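Local structure of stress-induced-phosphoprotein 1 (Caenorhabditis elegans, 4GCN) at residues V51-E54 with E60-Q63. The protein binds the C-terminal MEEVD peptide of Hsp90 and inhibits its ATPase, forms a complex with Hsp70 and Hsp90, and promotes thermotolerance and longevity. Numbering follows the deposited sequence. Where two conformers were deposited one is given.
Sequences VYFE and ECVQ
Y52 and C61 bring together helix 42-54 and helix 58-74, the two antiparallel helices of the predicted second TPR repeat in this N-terminal TPR domain, close to the short turn that joins them. Their CA atoms are 5.0 Å apart, close enough for the CB atoms of Y52 and C61 to touch at 3.9 Å. Packing is tightest here: Y52 CB also lies 3.6 Å from the backbone N of C61, and no hydrogen bond crosses between the segments, which meet through apolar, CH-pi and sulfur-aromatic contacts. Beside this point the Y52 ring leans against the start of the second segment, with CG beside Y52's own backbone N and anti to its carbonyl carbon (chi1 -74°), which lays the ring against E60. E60 CB sits almost exactly over the ring centre in a CH-pi contact, 3.6 Å from the centroid and only 8° off the ring normal. The rest of E60 soon leaves: its chain bends at chi2 (89°) and the carboxylate leads away from the first segment, making this the loose side. H28 and F64 also meet the Y52 ring, and its OH has a weak hydrogen bond to K48. Cutting Y52 back to an alanine would take the ring from under E60 CB and is likely to open a gap where H28 and F64 now meet it. On the other flank, R88 and A92 of helix 79-95 touch buried C61, while F53 meets F58 edge-to-face. The C61 sulfur reaches the edge of the F53 ring near the ring plane, 5.3 Å from the centroid; its nearest contact is with the aliphatic root of that side chain, C61 SG to F53 CB at 3.9 Å.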
ATOM      1  N   VAL A  51      -5.045  -1.652  -5.606  1.00 24.29           N
ATOM      2  CA  VAL A  51      -5.636  -2.376  -6.727  1.00 26.95           C
ATOM      3  C   VAL A  51      -5.742  -3.858  -6.395  1.00 25.96           C
ATOM      4  O   VAL A  51      -6.807  -4.443  -6.571  1.00 23.58           O
ATOM      5  CB  VAL A  51      -4.854  -2.203  -8.029  1.00 26.36           C
ATOM      6  CG1 VAL A  51      -5.558  -2.957  -9.155  1.00 28.18           C
ATOM      7  CG2 VAL A  51      -4.719  -0.717  -8.350  1.00 26.80           C
ATOM      8  N   TYR A  52      -4.641  -4.467  -5.927  1.00 25.12           N
ATOM      9  CA  TYR A  52      -4.664  -5.883  -5.590  1.00 25.35           C
ATOM     10  C   TYR A  52      -5.731  -6.224  -4.564  1.00 25.48           C
ATOM     11  O   TYR A  52      -6.388  -7.214  -4.701  1.00 25.50           O
ATOM     12  CB  TYR A  52      -3.311  -6.406  -5.102  1.00 23.27           C
ATOM     13  CG  TYR A  52      -2.254  -6.595  -6.169  1.00 27.25           C
ATOM     14  CD1 TYR A  52      -2.531  -7.313  -7.352  1.00 27.63           C
ATOM     15  CD2 TYR A  52      -0.979  -6.060  -6.013  1.00 25.71           C
ATOM     16  CE1 TYR A  52      -1.543  -7.553  -8.296  1.00 29.44           C
ATOM     17  CE2 TYR A  52      -0.010  -6.249  -6.960  1.00 26.57           C
ATOM     18  CZ  TYR A  52      -0.300  -6.959  -8.100  1.00 29.99           C
ATOM     19  OH  TYR A  52       0.669  -7.083  -9.034  1.00 29.10           O
ATOM     20  N   PHE A  53      -5.926  -5.367  -3.585  1.00 23.79           N
ATOM     21  CA  PHE A  53      -6.905  -5.594  -2.560  1.00 25.80           C
ATOM     22  C   PHE A  53      -8.314  -5.621  -3.163  1.00 25.09           C
ATOM     23  O   PHE A  53      -9.085  -6.526  -2.836  1.00 26.70           O
ATOM     24  CB  PHE A  53      -6.811  -4.473  -1.495  1.00 27.63           C
ATOM     25  CG  PHE A  53      -7.649  -4.711  -0.286  1.00 25.50           C
ATOM     26  CD1 PHE A  53      -7.099  -5.305   0.818  1.00 25.07           C
ATOM     27  CD2 PHE A  53      -8.975  -4.327  -0.266  1.00 27.93           C
ATOM     28  CE1 PHE A  53      -7.863  -5.528   1.937  1.00 28.00           C
ATOM     29  CE2 PHE A  53      -9.755  -4.541   0.836  1.00 30.90           C
ATOM     30  CZ  PHE A  53      -9.194  -5.151   1.940  1.00 29.42           C
ATOM     31  N   GLU A  54      -8.615  -4.684  -4.062  1.00 25.73           N
ATOM     32  CA  GLU A  54      -9.959  -4.665  -4.715  0.50 26.37           C
ATOM     33  C   GLU A  54     -10.160  -5.852  -5.625  1.00 28.81           C
ATOM     34  O   GLU A  54     -11.295  -6.285  -5.755  1.00 29.86           O
ATOM     35  CB  GLU A  54     -10.327  -3.348  -5.444  0.50 27.78           C
ATOM     36  CG  GLU A  54     -11.831  -3.229  -5.724  0.50 27.41           C
ATOM     37  CD  GLU A  54     -12.347  -1.829  -6.040  0.50 29.84           C
ATOM     38  OE1 GLU A  54     -11.627  -0.857  -5.758  0.50 28.70           O
ATOM     39  OE2 GLU A  54     -13.506  -1.677  -6.561  0.50 26.99           O
ATOM     40  N   GLU A  60      -0.854 -10.781  -2.962  1.00 25.79           N
ATOM     41  CA  GLU A  60      -0.111  -9.763  -3.743  1.00 24.81           C
ATOM     42  C   GLU A  60      -0.177  -8.355  -3.099  1.00 24.79           C
ATOM     43  O   GLU A  60       0.812  -7.656  -3.076  1.00 22.67           O
ATOM     44  CB  GLU A  60      -0.600  -9.747  -5.160  1.00 25.29           C
ATOM     45  CG  GLU A  60      -0.386 -11.055  -5.890  1.00 31.44           C
ATOM     46  CD  GLU A  60      -1.534 -12.058  -5.759  1.00 37.41           C
ATOM     47  OE1 GLU A  60      -2.348 -12.123  -4.767  1.00 34.95           O
ATOM     48  OE2 GLU A  60      -1.628 -12.839  -6.724  1.00 48.00           O
ATOM     49  N   CYS A  61      -1.335  -7.989  -2.552  1.00 23.70           N
ATOM     50  CA  CYS A  61      -1.501  -6.747  -1.800  1.00 24.00           C
ATOM     51  C   CYS A  61      -0.451  -6.659  -0.691  1.00 26.00           C
ATOM     52  O   CYS A  61       0.276  -5.674  -0.601  1.00 22.86           O
ATOM     53  CB  CYS A  61      -2.878  -6.658  -1.243  1.00 24.38           C
ATOM     54  SG  CYS A  61      -3.195  -5.243  -0.206  1.00 25.78           S
ATOM     55  N   VAL A  62      -0.373  -7.701   0.127  1.00 23.59           N
ATOM     56  CA  VAL A  62       0.602  -7.775   1.203  1.00 24.20           C
ATOM     57  C   VAL A  62       2.005  -7.579   0.673  1.00 23.71           C
ATOM     58  O   VAL A  62       2.777  -6.847   1.276  1.00 22.89           O
ATOM     59  CB  VAL A  62       0.543  -9.102   2.030  1.00 21.71           C
ATOM     60  CG1 VAL A  62       1.777  -9.268   2.978  1.00 20.56           C
ATOM     61  CG2 VAL A  62      -0.750  -9.212   2.788  1.00 20.70           C
ATOM     62  N   GLN A  63       2.327  -8.230  -0.438  1.00 24.95           N
ATOM     63  CA  GLN A  63       3.668  -8.155  -1.037  1.00 27.82           C
ATOM     64  C   GLN A  63       4.009  -6.726  -1.406  1.00 23.84           C
ATOM     65  O   GLN A  63       5.080  -6.251  -1.112  1.00 23.86           O
ATOM     66  CB  GLN A  63       3.800  -9.113  -2.252  1.00 29.06           C
ATOM     67  CG  GLN A  63       3.804 -10.566  -1.810  1.00 33.75           C
ATOM     68  CD  GLN A  63       3.324 -11.568  -2.859  1.00 34.75           C
ATOM     69  OE1 GLN A  63       3.553 -11.364  -4.046  1.00 31.58           O
ATOM     70  NE2 GLN A  63       2.696 -12.686  -2.409  1.00 32.43           N
TER